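Local coordinates for polysaccharide deacetylase-like protein (Bacillus anthracis, PDB 4V33) that is a putative zinc-dependent polysaccharide deacetylase, probably acting on cell-wall polymers, and is required for osmotic stability and cell shape maintenance, at residues 70-75 with 129-134; 139-144 with 329-334; 213-218 with 257-262; 270-275 with 305-310. All coordinates share one frame; numbering follows the deposited sequence. Where two conformers were deposited one is given.

Contact 1. Residues 70-75 with 129-134; sequences DTLTEV and KTIPLT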
loop_
_atom_site.group_PDB
_atom_site.type_symbol
_atom_site.label_atom_id
_atom_site.label_comp_id
_atom_site.label_asym_id
_atom_site.label_seq_id
_atom_site.Cartn_x
_atom_site.Cartn_y
_atom_site.Cartn_z
ATOM N N ASP A 70 -40.315 4.747 -1.733
ATOM C CA ASP A 70 -41.031 5.502 -2.754
ATOM C C ASP A 70 -41.265 4.676 -4.019
ATOM O O ASP A 70 -40.480 3.785 -4.353
ATOM C CB ASP A 70 -40.233 6.756 -3.142
ATOM C CG ASP A 70 -40.579 7.967 -2.292
ATOM O OD1 ASP A 70 -41.529 8.692 -2.654
ATOM O OD2 ASP A 70 -39.891 8.205 -1.277
ATOM N N THR A 71 -42.340 4.991 -4.728
ATOM C CA THR A 71 -42.595 4.446 -6.059
ATOM C C THR A 71 -41.708 5.157 -7.071
ATOM O O THR A 71 -41.763 6.380 -7.183
ATOM C CB THR A 71 -44.059 4.670 -6.477
ATOM O OG1 THR A 71 -44.923 3.865 -5.666
ATOM C CG2 THR A 71 -44.264 4.306 -7.943
ATOM N N LEU A 72 -40.905 4.402 -7.814
ATOM C CA LEU A 72 -39.958 4.996 -8.755
ATOM C C LEU A 72 -40.068 4.434 -10.163
ATOM O O LEU A 72 -40.458 3.284 -10.358
ATOM C CB LEU A 72 -38.524 4.752 -8.272
ATOM C CG LEU A 72 -38.088 5.263 -6.900
ATOM C CD1 LEU A 72 -36.664 4.825 -6.615
ATOM C CD2 LEU A 72 -38.213 6.783 -6.832
ATOM N N THR A 73 -39.686 5.246 -11.145
ATOM C CA THR A 73 -39.591 4.766 -12.517
ATOM C C THR A 73 -38.139 4.496 -12.885
ATOM O O THR A 73 -37.855 3.746 -13.817
ATOM C CB THR A 73 -40.181 5.769 -13.522
ATOM O OG1 THR A 73 -39.566 7.051 -13.344
ATOM C CG2 THR A 73 -41.680 5.901 -13.321
ATOM N N GLU A 74 -37.217 5.088 -12.130
ATOM C CA GLU A 74 -35.809 5.047 -12.491
ATOM C C GLU A 74 -34.934 5.246 -11.263
ATOM O O GLU A 74 -35.324 5.931 -10.321
ATOM C CB GLU A 74 -35.547 6.166 -13.514
ATOM C CG GLU A 74 -34.111 6.341 -13.978
ATOM C CD GLU A 74 -33.948 7.560 -14.875
ATOM O OE1 GLU A 74 -34.955 8.267 -15.113
ATOM O OE2 GLU A 74 -32.812 7.810 -15.341
ATOM N N VAL A 75 -33.755 4.636 -11.275
ATOM C CA VAL A 75 -32.725 4.927 -10.288
ATOM C C VAL A 75 -31.500 5.411 -11.044
ATOM O O VAL A 75 -31.111 4.817 -12.048
ATOM C CB VAL A 75 -32.361 3.682 -9.446
ATOM C CG1 VAL A 75 -31.080 3.918 -8.645
ATOM C CG2 VAL A 75 -33.516 3.322 -8.516
ATOM N N LYS A 129 -39.760 14.038 -10.322
ATOM C CA LYS A 129 -39.246 14.413 -9.008
ATOM C C LYS A 129 -38.079 13.519 -8.606
ATOM O O LYS A 129 -38.153 12.300 -8.749
ATOM C CB LYS A 129 -40.354 14.314 -7.953
ATOM C CG LYS A 129 -39.891 14.707 -6.566
ATOM C CD LYS A 129 -41.037 14.684 -5.573
ATOM C CE LYS A 129 -40.554 15.045 -4.180
ATOM N NZ LYS A 129 -39.984 16.417 -4.132
ATOM N N THR A 130 -36.996 14.121 -8.121
ATOM C CA THR A 130 -35.854 13.335 -7.650
ATOM C C THR A 130 -35.988 13.028 -6.164
ATOM O O THR A 130 -36.493 13.848 -5.387
ATOM C CB THR A 130 -34.507 14.035 -7.905
ATOM O OG1 THR A 130 -34.528 15.346 -7.318
ATOM C CG2 THR A 130 -34.243 14.148 -9.398
ATOM N N ILE A 131 -35.541 11.837 -5.785
ATOM C CA ILE A 131 -35.663 11.345 -4.417
ATOM C C ILE A 131 -34.311 10.821 -3.958
ATOM O O ILE A 131 -33.764 9.904 -4.566
ATOM C CB ILE A 131 -36.655 10.160 -4.349
ATOM C CG1 ILE A 131 -38.012 10.544 -4.941
ATOM C CG2 ILE A 131 -36.800 9.644 -2.913
ATOM C CD1 ILE A 131 -38.788 11.555 -4.110
ATOM N N PRO A 132 -33.763 11.396 -2.880
ATOM C CA PRO A 132 -32.502 10.873 -2.346
ATOM C C PRO A 132 -32.701 9.447 -1.845
ATOM O O PRO A 132 -33.689 9.166 -1.167
ATOM C CB PRO A 132 -32.198 11.807 -1.167
ATOM C CG PRO A 132 -33.065 13.021 -1.384
ATOM C CD PRO A 132 -34.280 12.533 -2.099
ATOM N N LEU A 133 -31.782 8.555 -2.191
ATOM C CA LEU A 133 -31.877 7.189 -1.700
ATOM C C LEU A 133 -30.758 6.910 -0.701
ATOM O O LEU A 133 -30.909 7.168 0.494
ATOM C CB LEU A 133 -31.884 6.190 -2.861
ATOM C CG LEU A 133 -33.063 6.381 -3.828
ATOM C CD1 LEU A 133 -32.956 5.422 -5.012
ATOM C CD2 LEU A 133 -34.422 6.226 -3.128
ATOM N N THR A 134 -29.629 6.409 -1.179
ATOM C CA THR A 134 -28.561 6.024 -0.268
ATOM C C THR A 134 -27.201 6.015 -0.968
ATOM O O THR A 134 -27.110 6.240 -2.177
ATOM C CB THR A 134 -28.883 4.652 0.379
ATOM O OG1 THR A 134 -27.911 4.334 1.383
ATOM C CG2 THR A 134 -28.933 3.558 -0.679
#
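L72 and L133 reach toward each other tip to tip, their CD1 methyls meeting at 4.1 Å. The same L133 CD1 also touches V75, whose CG2 lies 4.1 Å away. With its other branch, L72 CD2 approaches I131 CG1 at 4.2 Å. Branched aliphatic residues suit these places: L72, V75 and L133 fill the buried part of the seam without bringing in a polar group, and I131 closes it toward the surface. In both leucines CG stands anti to the carbonyl carbon (chi1 -59° in L72, -61° in L133), which directs the forked ends into the gap between the segments. Nearer the surface, D70 OD2 lies 3.8 Å from I131 CG2, a van der Waals touch; the polar partners of the carboxylate are K125, in a salt bridge with OD1, and Q46, hydrogen-bonded to OD2. M65 of strand 60-66 packs on both V75 and L133. The backbones do not pair directly, because strand 115-124 runs between them; against it, T73 and E74 form a classic beta bulge facing I124, and L133 and T134 form a second. Such apolar packing inside an antiparallel sheet domain is consistent with the hydrophobic core of a fibronectin type III beta-sandwich.

Contact 2. Residues 139-144 with 329-334; sequences TFEQKV and FITKGE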
loop_
_atom_site.group_PDB
_atom_site.type_symbol
_atom_site.label_atom_id
_atom_site.label_comp_id
_atom_site.label_asym_id
_atom_site.label_seq_id
_atom_site.Cartn_x
_atom_site.Cartn_y
_atom_site.Cartn_z
ATOM N N THR A 139 -15.404 -2.194 -3.986
ATOM C CA THR A 139 -13.957 -2.180 -4.144
ATOM C C THR A 139 -13.447 -3.361 -4.960
ATOM O O THR A 139 -13.642 -4.519 -4.590
ATOM C CB THR A 139 -13.241 -2.158 -2.780
ATOM O OG1 THR A 139 -13.604 -0.966 -2.070
ATOM C CG2 THR A 139 -11.725 -2.187 -2.983
ATOM N N PHE A 140 -12.807 -3.046 -6.082
ATOM C CA PHE A 140 -12.084 -4.033 -6.871
ATOM C C PHE A 140 -10.616 -3.958 -6.469
ATOM O O PHE A 140 -9.912 -3.018 -6.835
ATOM C CB PHE A 140 -12.274 -3.754 -8.372
ATOM C CG PHE A 140 -13.684 -3.998 -8.846
ATOM C CD1 PHE A 140 -14.642 -3.004 -8.755
ATOM C CD2 PHE A 140 -14.053 -5.236 -9.341
ATOM C CE1 PHE A 140 -15.941 -3.239 -9.168
ATOM C CE2 PHE A 140 -15.351 -5.475 -9.756
ATOM C CZ PHE A 140 -16.295 -4.475 -9.668
ATOM N N GLU A 141 -10.172 -4.943 -5.693
ATOM C CA GLU A 141 -8.857 -4.888 -5.049
ATOM C C GLU A 141 -7.722 -4.568 -6.006
ATOM O O GLU A 141 -7.601 -5.179 -7.069
ATOM C CB GLU A 141 -8.547 -6.203 -4.327
ATOM C CG GLU A 141 -9.412 -6.471 -3.108
ATOM C CD GLU A 141 -9.208 -5.454 -1.994
ATOM O OE1 GLU A 141 -8.154 -4.789 -1.970
ATOM O OE2 GLU A 141 -10.114 -5.319 -1.139
ATOM N N GLN A 142 -6.915 -3.582 -5.628
ATOM C CA GLN A 142 -5.733 -3.222 -6.403
ATOM C C GLN A 142 -4.502 -3.969 -5.934
ATOM O O GLN A 142 -4.319 -4.205 -4.739
ATOM C CB GLN A 142 -5.454 -1.718 -6.298
ATOM C CG GLN A 142 -6.576 -0.859 -6.804
ATOM C CD GLN A 142 -6.148 0.566 -7.100
ATOM O OE1 GLN A 142 -6.251 1.021 -8.235
ATOM N NE2 GLN A 142 -5.708 1.287 -6.074
ATOM N N LYS A 143 -3.650 -4.325 -6.885
ATOM C CA LYS A 143 -2.359 -4.907 -6.546
ATOM C C LYS A 143 -1.455 -3.818 -5.978
ATOM O O LYS A 143 -1.556 -2.642 -6.350
ATOM C CB LYS A 143 -1.722 -5.569 -7.770
ATOM C CG LYS A 143 -1.249 -4.596 -8.839
ATOM C CD LYS A 143 -0.889 -5.322 -10.126
ATOM C CE LYS A 143 -0.364 -4.357 -11.179
ATOM N NZ LYS A 143 -1.362 -3.305 -11.520
ATOM N N VAL A 144 -0.578 -4.214 -5.063
ATOM C CA VAL A 144 0.295 -3.268 -4.391
ATOM C C VAL A 144 1.720 -3.816 -4.414
ATOM O O VAL A 144 2.047 -4.714 -3.649
ATOM C CB VAL A 144 -0.128 -3.074 -2.920
ATOM C CG1 VAL A 144 0.765 -2.057 -2.239
ATOM C CG2 VAL A 144 -1.597 -2.624 -2.833
ATOM N N PHE A 329 1.737 -7.753 -3.760
ATOM C CA PHE A 329 0.656 -8.081 -2.854
ATOM C C PHE A 329 -0.711 -7.754 -3.466
ATOM O O PHE A 329 -0.858 -6.776 -4.191
ATOM C CB PHE A 329 0.811 -7.329 -1.529
ATOM C CG PHE A 329 -0.320 -7.572 -0.570
ATOM C CD1 PHE A 329 -0.294 -8.658 0.291
ATOM C CD2 PHE A 329 -1.426 -6.732 -0.549
ATOM C CE1 PHE A 329 -1.340 -8.894 1.165
ATOM C CE2 PHE A 329 -2.477 -6.967 0.315
ATOM C CZ PHE A 329 -2.432 -8.049 1.178
ATOM N N ILE A 330 -1.702 -8.586 -3.175
ATOM C CA ILE A 330 -3.100 -8.211 -3.378
ATOM C C ILE A 330 -3.908 -8.772 -2.216
ATOM O O ILE A 330 -3.575 -9.828 -1.657
ATOM C CB ILE A 330 -3.664 -8.678 -4.748
ATOM C CG1 ILE A 330 -4.997 -7.978 -5.050
ATOM C CG2 ILE A 330 -3.808 -10.189 -4.790
ATOM C CD1 ILE A 330 -5.405 -8.049 -6.506
ATOM N N THR A 331 -4.941 -8.039 -1.822
ATOM C CA THR A 331 -5.787 -8.437 -0.707
ATOM C C THR A 331 -6.702 -9.584 -1.112
ATOM O O THR A 331 -7.593 -9.414 -1.943
ATOM C CB THR A 331 -6.633 -7.244 -0.210
ATOM O OG1 THR A 331 -5.756 -6.173 0.165
ATOM C CG2 THR A 331 -7.470 -7.643 0.989
ATOM N N LYS A 332 -6.470 -10.755 -0.528
ATOM C CA LYS A 332 -7.270 -11.940 -0.835
ATOM C C LYS A 332 -8.144 -12.366 0.331
ATOM O O LYS A 332 -9.005 -13.227 0.179
ATOM C CB LYS A 332 -6.362 -13.106 -1.238
ATOM C CG LYS A 332 -5.478 -12.813 -2.438
ATOM C CD LYS A 332 -4.674 -14.040 -2.840
ATOM C CE LYS A 332 -3.716 -13.718 -3.978
ATOM N NZ LYS A 332 -2.983 -14.925 -4.456
ATOM N N GLY A 333 -7.911 -11.769 1.497
ATOM C CA GLY A 333 -8.632 -12.133 2.700
ATOM C C GLY A 333 -8.166 -13.457 3.274
ATOM O O GLY A 333 -8.883 -14.087 4.052
ATOM N N GLU A 334 -6.966 -13.881 2.887
ATOM C CA GLU A 334 -6.401 -15.132 3.382
ATOM C C GLU A 334 -5.843 -14.942 4.794
ATOM O O GLU A 334 -5.432 -13.839 5.154
ATOM C CB GLU A 334 -5.330 -15.651 2.415
ATOM C CG GLU A 334 -5.926 -16.219 1.130
ATOM C CD GLU A 334 -4.889 -16.559 0.077
ATOM O OE1 GLU A 334 -3.710 -16.182 0.237
ATOM O OE2 GLU A 334 -5.265 -17.206 -0.924
HETATM O O HOH W 1 -5.599 -5.201 -2.528
#
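V144 and F329 hold each other by two backbone hydrogen bonds, the antiparallel hydrogen-bonded pair of a single bridge. The bond from V144 N to F329 O is short, 2.7 Å, and nearly straight at 163°, with the donor in the carbonyl plane. The return bond from F329 N to V144 O is longer, 3.1 Å, and more bent, its donor lying above the carbonyl plane. F329 O also receives a CA-H contact from K143. Where the chains diverge, a water takes over the pairing: it donates to E141 OE1 and to Q142 O and accepts from T331 N at 3.0 Å, so three polar groups share one bridge. E141 suits this place because its chain, bent at chi2 (-64°), brings the carboxylate across the T331 side chain, with OE1 3.4 Å from T331 CB; N194 provides a further hydrogen bond to OE1. I330 covers the backbone in between: its CD1 rests 3.7 Å from E141 O, and its CG1 lies against E141 CB and Q142 O. Outward, the F329 ring meets W190, and V144 packs on F201 of strand 199-206. The isolated bridge, extended by water, ties the link that leaves strand 130-140 to the loop between strands 320-326 and 341-345, where the N-terminal fibronectin type III-like sheet domain meets the deacetylase domain.

Contact 3. Residues 213-218 with 257-262; sequences NAFHVL and GIFSMQ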
loop_
_atom_site.group_PDB
_atom_site.type_symbol
_atom_site.label_atom_id
_atom_site.label_comp_id
_atom_site.label_asym_id
_atom_site.label_seq_id
_atom_site.Cartn_x
_atom_site.Cartn_y
_atom_site.Cartn_z
ATOM N N ASN A 213 21.335 8.662 1.635
ATOM C CA ASN A 213 21.347 9.017 0.210
ATOM C C ASN A 213 19.958 8.909 -0.410
ATOM O O ASN A 213 19.565 9.760 -1.213
ATOM C CB ASN A 213 22.315 8.132 -0.579
ATOM C CG ASN A 213 23.759 8.348 -0.179
ATOM O OD1 ASN A 213 24.157 9.455 0.192
ATOM N ND2 ASN A 213 24.554 7.286 -0.251
ATOM N N ALA A 214 19.221 7.858 -0.044
ATOM C CA ALA A 214 17.851 7.697 -0.522
ATOM C C ALA A 214 16.968 8.825 -0.008
ATOM O O ALA A 214 16.176 9.390 -0.752
ATOM C CB ALA A 214 17.289 6.344 -0.102
ATOM N N PHE A 215 17.118 9.147 1.274
ATOM C CA PHE A 215 16.421 10.269 1.888
ATOM C C PHE A 215 16.638 11.564 1.101
ATOM O O PHE A 215 15.683 12.263 0.750
ATOM C CB PHE A 215 16.910 10.397 3.340
ATOM C CG PHE A 215 16.391 11.603 4.070
ATOM C CD1 PHE A 215 15.035 11.900 4.096
ATOM C CD2 PHE A 215 17.268 12.420 4.771
ATOM C CE1 PHE A 215 14.568 13.007 4.780
ATOM C CE2 PHE A 215 16.804 13.532 5.461
ATOM C CZ PHE A 215 15.451 13.822 5.468
ATOM N N HIS A 216 17.894 11.877 0.815
ATOM C CA HIS A 216 18.216 13.092 0.077
ATOM C C HIS A 216 17.635 13.098 -1.336
ATOM O O HIS A 216 17.195 14.138 -1.819
ATOM C CB HIS A 216 19.731 13.296 0.042
ATOM C CG HIS A 216 20.329 13.546 1.390
ATOM N ND1 HIS A 216 21.617 13.180 1.713
ATOM C CD2 HIS A 216 19.813 14.128 2.498
ATOM C CE1 HIS A 216 21.868 13.520 2.965
ATOM N NE2 HIS A 216 20.790 14.097 3.464
ATOM N N VAL A 217 17.629 11.941 -1.994
ATOM C CA VAL A 217 17.039 11.834 -3.330
ATOM C C VAL A 217 15.536 12.092 -3.254
ATOM O O VAL A 217 14.969 12.813 -4.079
ATOM C CB VAL A 217 17.307 10.449 -3.948
ATOM C CG1 VAL A 217 16.383 10.192 -5.131
ATOM C CG2 VAL A 217 18.777 10.324 -4.364
ATOM N N LEU A 218 14.886 11.506 -2.254
ATOM C CA LEU A 218 13.454 11.731 -2.078
ATOM C C LEU A 218 13.116 13.194 -1.749
ATOM O O LEU A 218 12.113 13.735 -2.237
ATOM C CB LEU A 218 12.880 10.764 -1.039
ATOM C CG LEU A 218 12.902 9.291 -1.461
ATOM C CD1 LEU A 218 12.409 8.405 -0.308
ATOM C CD2 LEU A 218 12.061 9.072 -2.720
ATOM N N GLY A 257 8.647 13.921 7.433
ATOM C CA GLY A 257 7.396 13.364 6.959
ATOM C C GLY A 257 7.585 12.314 5.880
ATOM O O GLY A 257 6.615 11.719 5.414
ATOM N N ILE A 258 8.830 12.079 5.478
ATOM C CA ILE A 258 9.101 11.136 4.397
ATOM C C ILE A 258 9.183 9.693 4.890
ATOM O O ILE A 258 8.625 8.792 4.277
ATOM C CB ILE A 258 10.376 11.524 3.592
ATOM C CG1 ILE A 258 10.158 12.875 2.898
ATOM C CG2 ILE A 258 10.720 10.455 2.555
ATOM C CD1 ILE A 258 11.397 13.406 2.184
ATOM N N PHE A 259 9.869 9.460 6.004
ATOM C CA PHE A 259 10.083 8.086 6.429
ATOM C C PHE A 259 9.177 7.587 7.539
ATOM O O PHE A 259 8.887 8.294 8.502
ATOM C CB PHE A 259 11.543 7.856 6.816
ATOM C CG PHE A 259 12.423 7.544 5.648
ATOM C CD1 PHE A 259 12.996 8.564 4.911
ATOM C CD2 PHE A 259 12.660 6.227 5.269
ATOM C CE1 PHE A 259 13.796 8.286 3.814
ATOM C CE2 PHE A 259 13.458 5.941 4.171
ATOM C CZ PHE A 259 14.033 6.979 3.449
ATOM N N SER A 260 8.747 6.344 7.363
ATOM C CA SER A 260 8.130 5.568 8.427
ATOM C C SER A 260 9.202 4.591 8.908
ATOM O O SER A 260 9.701 3.780 8.131
ATOM C CB SER A 260 6.943 4.796 7.872
ATOM O OG SER A 260 6.371 3.956 8.857
ATOM N N MET A 261 9.565 4.679 10.185
ATOM C CA MET A 261 10.671 3.886 10.717
ATOM C C MET A 261 10.106 2.664 11.424
ATOM O O MET A 261 9.425 2.778 12.442
ATOM C CB MET A 261 11.510 4.734 11.677
ATOM C CG MET A 261 12.829 4.103 12.117
ATOM S SD MET A 261 14.058 4.018 10.790
ATOM C CE MET A 261 13.749 5.582 10.033
ATOM N N GLN A 262 10.370 1.496 10.855
ATOM C CA GLN A 262 9.764 0.261 11.319
ATOM C C GLN A 262 10.860 -0.742 11.672
ATOM O O GLN A 262 12.041 -0.404 11.636
ATOM C CB GLN A 262 8.798 -0.269 10.249
ATOM C CG GLN A 262 7.693 0.746 9.882
ATOM C CD GLN A 262 6.798 1.067 11.072
ATOM O OE1 GLN A 262 6.511 0.196 11.896
ATOM N NE2 GLN A 262 6.364 2.326 11.175
#
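F215 and I258 mark the closest approach of the two backbones, a helix and the start of a strand, their CA atoms 7.8 Å apart, so side chains alone fill the interval. G257, the first residue to leave helical angles after helix 247-255, has positive phi (84°); a CB there would jam against the preceding carbonyl O, which calls for glycine. F215 reaches across with CG anti to the backbone N (chi1 174°), which sets its CE1 4.1 Å from I258 CD1, the side chains crossing at about a right angle. The base of the same residue serves F259: F215 CB lies 3.8 Å from F259 CE1, and the two aromatic side chains meet obliquely. This helix-on-sheet packing is consistent with the distorted (beta/alpha) barrel of NodB-type deacetylases, helix 211-221 lying against a parallel sheet in which strand 259-263 neighbours strand 230-234. About a turn after F215, L218 points toward the strand and rests CD1 against both partners, 3.9 Å from I258 CG2 and 4.3 Å from F259 CZ. Large apolar residues suit these four buried positions, packing against one another. M253 of helix 247-255 packs on F215 and F259, while M174 of helix 167-179 touches L218.

Contact 4. Residues 270-275 with 305-310; sequences DLPKIT and HVDDKV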
loop_
_atom_site.group_PDB
_atom_site.type_symbol
_atom_site.label_atom_id
_atom_site.label_comp_id
_atom_site.label_asym_id
_atom_site.label_seq_id
_atom_site.Cartn_x
_atom_site.Cartn_y
_atom_site.Cartn_z
ATOM N N ASP A 270 17.632 -14.785 12.698
ATOM C CA ASP A 270 17.058 -15.825 11.858
ATOM C C ASP A 270 15.881 -16.386 12.645
ATOM O O ASP A 270 16.034 -17.307 13.445
ATOM C CB ASP A 270 18.112 -16.907 11.596
ATOM C CG ASP A 270 17.658 -17.943 10.593
ATOM O OD1 ASP A 270 16.571 -17.780 10.000
ATOM O OD2 ASP A 270 18.413 -18.921 10.389
ATOM N N LEU A 271 14.708 -15.797 12.440
ATOM C CA LEU A 271 13.590 -16.034 13.353
ATOM C C LEU A 271 13.164 -17.492 13.592
ATOM O O LEU A 271 12.862 -17.848 14.723
ATOM C CB LEU A 271 12.398 -15.157 12.963
ATOM C CG LEU A 271 12.650 -13.662 13.169
ATOM C CD1 LEU A 271 11.566 -12.830 12.505
ATOM C CD2 LEU A 271 12.724 -13.352 14.664
ATOM N N PRO A 272 13.143 -18.339 12.541
ATOM C CA PRO A 272 12.772 -19.734 12.820
ATOM C C PRO A 272 13.749 -20.465 13.738
ATOM O O PRO A 272 13.386 -21.504 14.288
ATOM C CB PRO A 272 12.791 -20.379 11.429
ATOM C CG PRO A 272 12.469 -19.259 10.505
ATOM C CD PRO A 272 13.193 -18.075 11.090
ATOM N N LYS A 273 14.953 -19.922 13.919
ATOM C CA LYS A 273 16.002 -20.603 14.678
ATOM C C LYS A 273 16.275 -20.011 16.061
ATOM O O LYS A 273 17.174 -20.470 16.767
ATOM C CB LYS A 273 17.304 -20.603 13.876
ATOM C CG LYS A 273 17.199 -21.262 12.511
ATOM C CD LYS A 273 16.843 -22.735 12.640
ATOM C CE LYS A 273 16.850 -23.427 11.284
ATOM N NZ LYS A 273 18.184 -23.345 10.621
ATOM N N ILE A 274 15.522 -18.989 16.451
ATOM C CA ILE A 274 15.747 -18.373 17.753
ATOM C C ILE A 274 14.610 -18.701 18.715
ATOM O O ILE A 274 13.558 -19.191 18.300
ATOM C CB ILE A 274 15.897 -16.851 17.639
ATOM C CG1 ILE A 274 14.585 -16.224 17.157
ATOM C CG2 ILE A 274 17.016 -16.510 16.666
ATOM C CD1 ILE A 274 14.103 -15.069 18.009
ATOM N N THR A 275 14.828 -18.448 20.001
ATOM C CA THR A 275 13.769 -18.636 20.993
ATOM C C THR A 275 13.422 -17.345 21.724
ATOM O O THR A 275 12.409 -17.286 22.432
ATOM C CB THR A 275 14.135 -19.688 22.061
ATOM O OG1 THR A 275 15.241 -19.213 22.837
ATOM C CG2 THR A 275 14.482 -21.034 21.429
ATOM N N HIS A 305 13.171 -15.374 6.131
ATOM C CA HIS A 305 12.904 -16.661 6.769
ATOM C C HIS A 305 11.673 -16.601 7.653
ATOM O O HIS A 305 11.616 -15.828 8.610
ATOM C CB HIS A 305 14.105 -17.128 7.588
ATOM C CG HIS A 305 15.255 -17.595 6.754
ATOM N ND1 HIS A 305 16.441 -18.029 7.305
ATOM C CD2 HIS A 305 15.404 -17.694 5.411
ATOM C CE1 HIS A 305 17.271 -18.379 6.338
ATOM N NE2 HIS A 305 16.667 -18.188 5.179
ATOM N N VAL A 306 10.685 -17.421 7.327
ATOM C CA VAL A 306 9.424 -17.383 8.051
ATOM C C VAL A 306 8.733 -18.739 7.981
ATOM O O VAL A 306 8.879 -19.477 7.006
ATOM C CB VAL A 306 8.511 -16.241 7.511
ATOM C CG1 VAL A 306 8.310 -16.371 6.001
ATOM C CG2 VAL A 306 7.173 -16.198 8.253
ATOM N N ASP A 307 8.030 -19.083 9.051
ATOM C CA ASP A 307 7.188 -20.269 9.079
ATOM C C ASP A 307 5.974 -19.947 9.947
ATOM O O ASP A 307 5.848 -18.820 10.430
ATOM C CB ASP A 307 7.963 -21.499 9.571
ATOM C CG ASP A 307 8.568 -21.317 10.961
ATOM O OD1 ASP A 307 8.028 -20.542 11.778
ATOM O OD2 ASP A 307 9.587 -21.985 11.252
ATOM N N ASP A 308 5.078 -20.909 10.137
ATOM C CA ASP A 308 3.852 -20.640 10.881
ATOM C C ASP A 308 4.125 -20.194 12.317
ATOM O O ASP A 308 3.420 -19.334 12.848
ATOM C CB ASP A 308 2.927 -21.862 10.882
ATOM C CG ASP A 308 2.264 -22.095 9.536
ATOM O OD1 ASP A 308 2.304 -21.186 8.677
ATOM O OD2 ASP A 308 1.691 -23.191 9.345
ATOM N N LYS A 309 5.146 -20.780 12.938
ATOM C CA LYS A 309 5.531 -20.410 14.294
ATOM C C LYS A 309 5.966 -18.947 14.357
ATOM O O LYS A 309 5.568 -18.211 15.259
ATOM C CB LYS A 309 6.658 -21.314 14.801
ATOM C CG LYS A 309 7.343 -20.816 16.065
ATOM C CD LYS A 309 6.494 -21.052 17.294
ATOM C CE LYS A 309 7.147 -20.493 18.552
ATOM N NZ LYS A 309 6.191 -20.446 19.693
ATOM N N VAL A 310 6.785 -18.536 13.396
ATOM C CA VAL A 310 7.260 -17.156 13.336
ATOM C C VAL A 310 6.112 -16.184 13.090
ATOM O O VAL A 310 6.062 -15.119 13.704
ATOM C CB VAL A 310 8.366 -16.973 12.272
ATOM C CG1 VAL A 310 8.720 -15.492 12.080
ATOM C CG2 VAL A 310 9.606 -17.761 12.674
HETATM O O HOH W 2 13.616 -14.371 9.972
#
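H305 and D270 are joined by a His-carboxylate hydrogen bond in which the two flat groups are far from coplanar. H305 ND1 donates to D270 OD1 over 2.7 Å at 161°. The acceptor lies at the edge of the imidazole, in the ring plane, yet the histidine meets OD1 from above the carboxylate plane, the planes standing 49° apart. D270 carries CG anti to its own nitrogen (chi1 -173°), and this extended setting brings OD1 to the ring. The bond restrains the rotation of the imidazole. Alongside, a water spans the segments, accepting from L271 N and donating to H305 O at 2.8 Å. P272, rigid and compact, packs beside H305 with CD 3.7 Å from H305 CB, while its CB touches D307 OD2. D307 is the N-cap of the following helix: its OD1 accepts from V310 N at 2.9 Å, a role to which the short carboxylate is well suited. V310, fixed in this first turn, wedges its two methyls against the other segment, CG1 3.8 Å from L271 CB and CG2 against the backbone at P272. Y301 packs on both L271 and V310. The 3-10 turn at 271-273 packs against the first turn of helix 308-315 and leads into helix 277-292, whose Y277 covers V310 and hydrogen-bonds to L271 O.

Overall arrangement
Contacts 1 and 2, their centres about 34 Å apart, share strand 130-140, an outermost strand of the four-stranded antiparallel sheet, which begins at contact 1 and leads to contact 2. Contacts 3 and 4 belong to the polysaccharide deacetylase domain, about 29 Å from each other centre to centre, and both fall in sequence between the two segments of contact 2. Contact 1 closes first along the chain and lies on the opposite side of the chain's centre from contacts 3 and 4, about 58 Å from contact 4 between centres. Contact 4 approaches the zinc site of D206, H264 and H268, with the L271 side chain about 10 Å from the metal. The protein thus appears as two distinct modules, joined near contact 2.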